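Local atomic coordinates of protein Pcdhgc3 (Mus musculus, PDB entry 4ZI8), a protein that probably mediates calcium-dependent cell adhesion as a clustered protocadherin and may help to establish specific neuronal connections in the brain. Residues Q175-E178 with K182-E185; D193-P198 with A227-P232. All blocks are in the same frame, centred on the assembly; numbering follows the deposited sequence.

Interaction 1: Q175-E178 with K182-E185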
loop_
_atom_site.group_PDB
_atom_site.type_symbol
_atom_site.label_atom_id
_atom_site.label_comp_id
_atom_site.label_asym_id
_atom_site.label_seq_id
_atom_site.Cartn_x
_atom_site.Cartn_y
_atom_site.Cartn_z
ATOM N N GLN B 175 -11.780 -2.142 -17.215
ATOM C CA GLN B 175 -12.759 -3.077 -16.683
ATOM C C GLN B 175 -14.154 -2.553 -16.974
ATOM O O GLN B 175 -14.375 -1.345 -17.025
ATOM C CB GLN B 175 -12.566 -3.277 -15.178
ATOM C CG GLN B 175 -11.148 -3.668 -14.766
ATOM C CD GLN B 175 -10.787 -5.071 -15.213
ATOM O OE1 GLN B 175 -11.635 -5.811 -15.725
ATOM N NE2 GLN B 175 -9.527 -5.445 -15.022
ATOM N N THR B 176 -15.091 -3.453 -17.219
ATOM C CA THR B 176 -16.456 -3.011 -17.404
ATOM C C THR B 176 -17.269 -3.502 -16.212
ATOM O O THR B 176 -17.267 -4.696 -15.905
ATOM C CB THR B 176 -17.050 -3.501 -18.737
ATOM O OG1 THR B 176 -16.302 -2.937 -19.821
ATOM C CG2 THR B 176 -18.480 -3.019 -18.880
ATOM N N ARG B 177 -17.916 -2.571 -15.511
ATOM C CA ARG B 177 -18.742 -2.924 -14.361
ATOM C C ARG B 177 -20.051 -3.547 -14.820
ATOM O O ARG B 177 -20.371 -3.511 -16.008
ATOM C CB ARG B 177 -19.014 -1.698 -13.496
ATOM C CG ARG B 177 -17.763 -1.033 -12.938
ATOM C CD ARG B 177 -18.136 0.176 -12.106
ATOM N NE ARG B 177 -16.991 0.901 -11.578
ATOM C CZ ARG B 177 -16.574 2.077 -12.034
ATOM N NH1 ARG B 177 -17.203 2.684 -13.037
ATOM N NH2 ARG B 177 -15.519 2.654 -11.477
ATOM N N GLU B 178 -20.815 -4.105 -13.884
ATOM C CA GLU B 178 -22.076 -4.772 -14.235
ATOM C C GLU B 178 -23.063 -3.822 -14.930
ATOM O O GLU B 178 -23.903 -4.259 -15.723
ATOM C CB GLU B 178 -22.731 -5.393 -12.991
ATOM C CG GLU B 178 -23.939 -6.298 -13.318
ATOM C CD GLU B 178 -24.777 -6.682 -12.095
ATOM O OE1 GLU B 178 -24.213 -6.810 -10.986
ATOM O OE2 GLU B 178 -26.008 -6.856 -12.246
ATOM N N LYS B 182 -17.240 2.020 -17.303
ATOM C CA LYS B 182 -15.902 1.520 -17.424
ATOM C C LYS B 182 -14.965 2.367 -16.623
ATOM O O LYS B 182 -15.095 3.610 -16.591
ATOM C CB LYS B 182 -15.462 1.502 -18.879
ATOM C CG LYS B 182 -16.308 0.624 -19.787
ATOM C CD LYS B 182 -15.936 0.845 -21.234
ATOM C CE LYS B 182 -16.875 0.105 -22.169
ATOM N NZ LYS B 182 -16.543 -1.345 -22.163
ATOM N N TYR B 183 -14.003 1.685 -16.004
ATOM C CA TYR B 183 -12.851 2.338 -15.407
ATOM C C TYR B 183 -11.567 1.658 -15.825
ATOM O O TYR B 183 -11.557 0.494 -16.255
ATOM C CB TYR B 183 -12.939 2.327 -13.894
ATOM C CG TYR B 183 -12.864 0.950 -13.276
ATOM C CD1 TYR B 183 -13.994 0.135 -13.193
ATOM C CD2 TYR B 183 -11.668 0.474 -12.741
ATOM C CE1 TYR B 183 -13.927 -1.114 -12.610
ATOM C CE2 TYR B 183 -11.592 -0.775 -12.161
ATOM C CZ TYR B 183 -12.722 -1.565 -12.097
ATOM O OH TYR B 183 -12.637 -2.811 -11.507
ATOM N N ALA B 184 -10.480 2.397 -15.678
ATOM C CA ALA B 184 -9.165 1.858 -15.914
ATOM C C ALA B 184 -8.446 1.591 -14.573
ATOM O O ALA B 184 -8.769 2.204 -13.550
ATOM C CB ALA B 184 -8.373 2.814 -16.769
ATOM N N GLU B 185 -7.494 0.667 -14.575
ATOM C CA GLU B 185 -6.593 0.522 -13.434
ATOM C C GLU B 185 -5.188 0.374 -13.945
ATOM O O GLU B 185 -4.966 -0.247 -14.981
ATOM C CB GLU B 185 -6.979 -0.671 -12.563
ATOM C CG GLU B 185 -7.018 -2.004 -13.288
ATOM C CD GLU B 185 -7.594 -3.129 -12.428
ATOM O OE1 GLU B 185 -7.981 -2.861 -11.267
ATOM O OE2 GLU B 185 -7.672 -4.279 -12.924
#
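The ring of Y183 carries Q175 over one face, where CB stands 3.9 Å from the ring centroid and 27° off the normal, a CH-pi contact; at the ring edge, in its plane, lies CG of R177. The guanidinium of R177 in turn has CD1 of Y183 over one face, with NH2 3.4 Å from CD1 and the two planes only 25° apart. The arginine chain is extended from CG to NE, which carries the group past the ring to S148 and to N320 of the second subunit, whose side-chain oxygen accepts from NH2. Beneath these side chains the strands 170-176 and 182-188 form an antiparallel beta hairpin of the second cadherin domain. Q175 and Y183 form a hydrogen-bonded pair of it, the bond from Q175 N to Y183 O being short and straight (2.8 Å, 169°), while T176 and K182 make the next, non-hydrogen-bonded pair. On the sheet face of T176 and K182, NZ of K182 donates to OG1 of T176 at 2.8 Å, the lysine bending at its last torsion. Q175 NE2 donates a hydrogen bond to OE2 of E185 at 3.0 Å, meeting it from above the carboxylate plane; R143 salt-bridges the same oxygen.

Interaction 2: D193-P198 with A227-P232. With CA (calcium ion), chain Q; CA (calcium ion), chain R; CA (calcium ion), chain S.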
loop_
_atom_site.group_PDB
_atom_site.type_symbol
_atom_site.label_atom_id
_atom_site.label_comp_id
_atom_site.label_asym_id
_atom_site.label_seq_id
_atom_site.Cartn_x
_atom_site.Cartn_y
_atom_site.Cartn_z
ATOM N N ASP B 193 11.481 1.997 -8.455
ATOM C CA ASP B 193 12.783 2.098 -7.824
ATOM C C ASP B 193 13.038 3.547 -7.475
ATOM O O ASP B 193 13.347 4.338 -8.348
ATOM C CB ASP B 193 13.886 1.568 -8.726
ATOM C CG ASP B 193 15.261 1.617 -8.059
ATOM O OD1 ASP B 193 15.349 1.897 -6.847
ATOM O OD2 ASP B 193 16.269 1.362 -8.738
ATOM N N TRP B 194 12.911 3.893 -6.186
ATOM C CA TRP B 194 13.038 5.277 -5.738
ATOM C C TRP B 194 14.402 5.853 -6.063
ATOM O O TRP B 194 14.509 7.050 -6.397
ATOM C CB TRP B 194 12.795 5.409 -4.225
ATOM C CG TRP B 194 12.815 6.851 -3.771
ATOM C CD1 TRP B 194 11.733 7.687 -3.623
ATOM C CD2 TRP B 194 13.970 7.628 -3.427
ATOM N NE1 TRP B 194 12.153 8.931 -3.204
ATOM C CE2 TRP B 194 13.517 8.923 -3.086
ATOM C CE3 TRP B 194 15.346 7.358 -3.389
ATOM C CZ2 TRP B 194 14.382 9.937 -2.696
ATOM C CZ3 TRP B 194 16.210 8.366 -2.993
ATOM C CH2 TRP B 194 15.719 9.649 -2.666
ATOM N N GLU B 195 15.419 5.002 -5.961
ATOM C CA GLU B 195 16.788 5.438 -6.165
ATOM C C GLU B 195 17.013 5.873 -7.599
ATOM O O GLU B 195 17.860 6.713 -7.851
ATOM C CB GLU B 195 17.785 4.338 -5.787
ATOM C CG GLU B 195 18.031 4.199 -4.282
ATOM C CD GLU B 195 16.877 3.545 -3.543
ATOM O OE1 GLU B 195 16.145 2.763 -4.173
ATOM O OE2 GLU B 195 16.694 3.801 -2.330
ATOM N N ARG B 196 16.255 5.306 -8.533
ATOM C CA ARG B 196 16.480 5.571 -9.941
ATOM C C ARG B 196 15.485 6.620 -10.477
ATOM O O ARG B 196 15.874 7.584 -11.118
ATOM C CB ARG B 196 16.401 4.260 -10.724
ATOM C CG ARG B 196 16.314 4.414 -12.242
ATOM C CD ARG B 196 16.172 3.050 -12.935
ATOM N NE ARG B 196 16.032 3.173 -14.388
ATOM C CZ ARG B 196 14.880 3.065 -15.052
ATOM N NH1 ARG B 196 13.751 2.816 -14.397
ATOM N NH2 ARG B 196 14.856 3.196 -16.377
ATOM N N GLU B 197 14.203 6.445 -10.186
ATOM C CA GLU B 197 13.202 7.405 -10.593
ATOM C C GLU B 197 12.190 7.594 -9.458
ATOM O O GLU B 197 11.323 6.748 -9.263
ATOM C CB GLU B 197 12.512 6.934 -11.884
ATOM C CG GLU B 197 11.798 8.038 -12.639
ATOM C CD GLU B 197 11.127 7.555 -13.927
ATOM O OE1 GLU B 197 11.338 6.382 -14.314
ATOM O OE2 GLU B 197 10.381 8.360 -14.549
ATOM N N PRO B 198 12.307 8.697 -8.701
ATOM C CA PRO B 198 11.464 8.872 -7.517
ATOM C C PRO B 198 10.064 9.386 -7.820
ATOM O O PRO B 198 9.227 9.474 -6.916
ATOM C CB PRO B 198 12.241 9.902 -6.686
ATOM C CG PRO B 198 13.006 10.676 -7.669
ATOM C CD PRO B 198 13.377 9.709 -8.759
ATOM N N ALA B 227 11.805 2.782 0.010
ATOM C CA ALA B 227 11.897 1.692 0.963
ATOM C C ALA B 227 13.366 1.505 1.307
ATOM O O ALA B 227 14.245 1.929 0.542
ATOM C CB ALA B 227 11.320 0.431 0.400
ATOM N N ASN B 228 13.627 0.884 2.454
ATOM C CA ASN B 228 14.987 0.636 2.904
ATOM C C ASN B 228 15.552 -0.568 2.179
ATOM O O ASN B 228 15.700 -1.638 2.762
ATOM C CB ASN B 228 15.008 0.406 4.411
ATOM C CG ASN B 228 16.402 0.486 5.009
ATOM O OD1 ASN B 228 17.308 1.138 4.477
ATOM N ND2 ASN B 228 16.566 -0.147 6.165
ATOM N N ASP B 229 15.843 -0.415 0.896
ATOM C CA ASP B 229 16.369 -1.544 0.151
ATOM C C ASP B 229 17.829 -1.358 -0.167
ATOM O O ASP B 229 18.340 -1.975 -1.098
ATOM C CB ASP B 229 15.553 -1.793 -1.136
ATOM C CG ASP B 229 15.400 -0.547 -2.012
ATOM O OD1 ASP B 229 15.819 0.540 -1.600
ATOM O OD2 ASP B 229 14.826 -0.646 -3.120
ATOM N N ASN B 230 18.515 -0.526 0.615
ATOM C CA ASN B 230 19.966 -0.444 0.506
ATOM C C ASN B 230 20.673 -0.465 1.850
ATOM O O ASN B 230 20.283 0.248 2.769
ATOM C CB ASN B 230 20.374 0.815 -0.250
ATOM C CG ASN B 230 20.007 0.745 -1.697
ATOM O OD1 ASN B 230 20.727 0.162 -2.510
ATOM N ND2 ASN B 230 18.879 1.343 -2.037
ATOM N N ALA B 231 21.712 -1.288 1.962
ATOM C CA ALA B 231 22.531 -1.331 3.176
ATOM C C ALA B 231 23.589 -0.272 3.075
ATOM O O ALA B 231 24.014 0.064 1.965
ATOM C CB ALA B 231 23.175 -2.681 3.339
ATOM N N PRO B 232 24.021 0.255 4.222
ATOM C CA PRO B 232 25.197 1.127 4.272
ATOM C C PRO B 232 26.393 0.412 3.675
ATOM O O PRO B 232 26.428 -0.814 3.665
ATOM C CB PRO B 232 25.382 1.372 5.761
ATOM C CG PRO B 232 24.003 1.250 6.303
ATOM C CD PRO B 232 23.383 0.131 5.541
HETATM CA CA CA Q . 15.288 2.739 -1.333
HETATM CA CA CA R . 15.341 0.839 -4.819
HETATM CA CA CA S . 19.401 2.018 3.899
HETATM O O HOH W 1 17.715 0.254 -4.812
HETATM O O HOH W 2 14.998 -0.908 -6.184
#
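E195 and D229 meet through metal rather than directly: their nearest oxygens, E195 OE1 and D229 OD1, stay 3.4 Å apart, and both carboxylates span the same two calcium ions. The crowded part lies here. One calcium takes E195 OE2 at 2.0 Å together with A227 O and D229 OD1, with E136, D226 and D262 as its other protein ligands. The other binds E195 OE1 at 2.2 Å, D229 OD2 and D193 OD1, with E136 as a further ligand. A bend at chi2 (74°) turns the glutamate carboxylate across the pair, so that each oxygen serves one ion. D193 OD1 also accepts from E195 N at 3.2 Å, closing an Asx turn that ties the two ligands of 193-198 together. The looser side is wetter: two waters finish the shell of the second calcium, and one accepts from N230 ND2 at 3.2 Å. That amide comes from the opposite direction to E195, its plane 67° from the carboxylate. A third calcium, bound by N228 OD1 and N230 O, has its remaining ligands in the following domain, among them D262, N266 and D316. Only 138 Å² is buried between the segments, which the shared ions bridge: this is the three-calcium linker between consecutive cadherin domains, with the DxE and DxNDN motifs.

Along the chain the two contacts come in series: interaction 1 closes at residue 185 before interaction 2 opens at 193. Strand 182-188 connects them, since it forms one arm of the hairpin in interaction 1 and leads into the loop that holds 193-198. Their centres lie 33 Å apart and their nearest atoms about 18 Å, so they do not contact each other. Interaction 1 sits on the three-stranded sheet of the second cadherin domain and meets the second subunit through R177 and Y183; interaction 2 belongs to the calcium-bound junction with the third domain, where the second subunit of the assembly does not reach. The same domain thus presents a subunit-facing surface and a separate metal-bound joint.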